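Local coordinates for putative peptide ABC-transport system periplasmic peptide-binding protein (Campylobacter jejuni, PDB 4OEV), which binds nickel outside the cytoplasm and probably delivers it to an ABC-type importer, within a family generally assigned to peptide uptake, at residues 128-131 with 132-135. Sequence-based numbering, arbitrary orientation.
Sequences AFLD and ALSI
The carbonyl oxygen of Asp131 takes two bonds from Ser134, a worked case of a short helix closed by a serine just beyond its end. The hydroxyl OG of Ser134 donates to Asp131 O at 2.6 Å, nearly in line with the C=O bond, while Ser134 N reaches the same oxygen at 3.1 Å from well above the carbonyl plane. With chi1 at 59°, OG lies between its own backbone N and carbonyl carbon, which turns it back to the Asp131 carbonyl. Before this, Ala132 N donates to Ala128 O and Leu133 N to Phe129 O (2.8 Å) in the i to i+4 pattern; Leu133, the first residue to leave helical angles, adds a weak bond to Leu130 O, which also accepts from Thr38 OG1. A type I beta turn from Ala132 to Ile135 follows. On the apolar flank, Leu133 lays CD1 over one face of the Phe129 ring, a CH-pi contact 3.7 Å from the centroid and offset toward the rim. Phe104 of helix 101-104 touches both side chains, and Tyr63 meets Phe129 edge-to-face. Leu130 packs on strand 51-56, Ser134 on strand 38-40, and Asp131 OD2 accepts from Asp389 N in a loop far along the sequence.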
loop_
_atom_site.group_PDB
_atom_site.type_symbol
_atom_site.label_atom_id
_atom_site.label_comp_id
_atom_site.label_asym_id
_atom_site.label_seq_id
_atom_site.Cartn_x
_atom_site.Cartn_y
_atom_site.Cartn_z
ATOM N N ALA A 128 -12.159 -0.227 12.316
ATOM C CA ALA A 128 -11.469 -0.749 11.139
ATOM C C ALA A 128 -11.397 -2.282 11.134
ATOM O O ALA A 128 -10.921 -2.882 10.173
ATOM C CB ALA A 128 -10.078 -0.164 11.038
ATOM N N PHE A 129 -11.890 -2.927 12.198
ATOM C CA PHE A 129 -11.687 -4.356 12.361
ATOM C C PHE A 129 -12.257 -5.219 11.214
ATOM O O PHE A 129 -11.659 -6.229 10.845
ATOM C CB PHE A 129 -12.351 -4.837 13.697
ATOM C CG PHE A 129 -11.935 -6.204 14.130
ATOM C CD1 PHE A 129 -10.621 -6.623 13.989
ATOM C CD2 PHE A 129 -12.866 -7.072 14.787
ATOM C CE1 PHE A 129 -10.219 -7.884 14.396
ATOM C CE2 PHE A 129 -12.472 -8.324 15.207
ATOM C CZ PHE A 129 -11.157 -8.749 15.033
ATOM N N LEU A 130 -13.445 -4.874 10.720
ATOM C CA LEU A 130 -14.061 -5.668 9.654
ATOM C C LEU A 130 -13.222 -5.555 8.379
ATOM O O LEU A 130 -13.039 -6.547 7.674
ATOM C CB LEU A 130 -15.488 -5.206 9.397
ATOM C CG LEU A 130 -16.447 -5.668 10.501
ATOM C CD1 LEU A 130 -17.811 -5.021 10.305
ATOM C CD2 LEU A 130 -16.560 -7.187 10.499
ATOM N N ASP A 131 -12.702 -4.357 8.100
ATOM C CA ASP A 131 -11.795 -4.202 6.955
ATOM C C ASP A 131 -10.578 -5.059 7.207
ATOM O O ASP A 131 -10.092 -5.715 6.296
ATOM C CB ASP A 131 -11.352 -2.732 6.730
ATOM C CG ASP A 131 -12.363 -1.941 5.943
ATOM O OD1 ASP A 131 -13.520 -2.448 5.792
ATOM O OD2 ASP A 131 -11.984 -0.867 5.415
ATOM N N ALA A 132 -10.104 -5.057 8.453
ATOM C CA ALA A 132 -8.895 -5.801 8.831
ATOM C C ALA A 132 -9.079 -7.296 8.655
ATOM O O ALA A 132 -8.115 -8.020 8.367
ATOM C CB ALA A 132 -8.504 -5.487 10.277
ATOM N N LEU A 133 -10.313 -7.757 8.863
ATOM C CA LEU A 133 -10.628 -9.174 8.749
ATOM C C LEU A 133 -10.786 -9.625 7.289
ATOM O O LEU A 133 -11.233 -10.759 7.021
ATOM C CB LEU A 133 -11.904 -9.493 9.566
ATOM C CG LEU A 133 -11.737 -9.444 11.085
ATOM C CD1 LEU A 133 -13.047 -9.429 11.820
ATOM C CD2 LEU A 133 -10.907 -10.621 11.513
ATOM N N SER A 134 -10.393 -8.761 6.336
ATOM C CA SER A 134 -10.399 -9.202 4.946
ATOM C C SER A 134 -9.065 -9.911 4.692
ATOM O O SER A 134 -8.875 -10.495 3.637
ATOM C CB SER A 134 -10.622 -8.035 3.965
ATOM O OG SER A 134 -9.614 -7.026 4.104
ATOM N N ILE A 135 -8.148 -9.873 5.669
ATOM C CA ILE A 135 -6.876 -10.599 5.542
ATOM C C ILE A 135 -7.136 -12.099 5.523
ATOM O O ILE A 135 -8.108 -12.572 6.136
ATOM C CB ILE A 135 -5.868 -10.269 6.692
ATOM C CG1 ILE A 135 -4.451 -10.677 6.302
ATOM C CG2 ILE A 135 -6.247 -10.902 8.013
ATOM C CD1 ILE A 135 -3.753 -9.722 5.302
#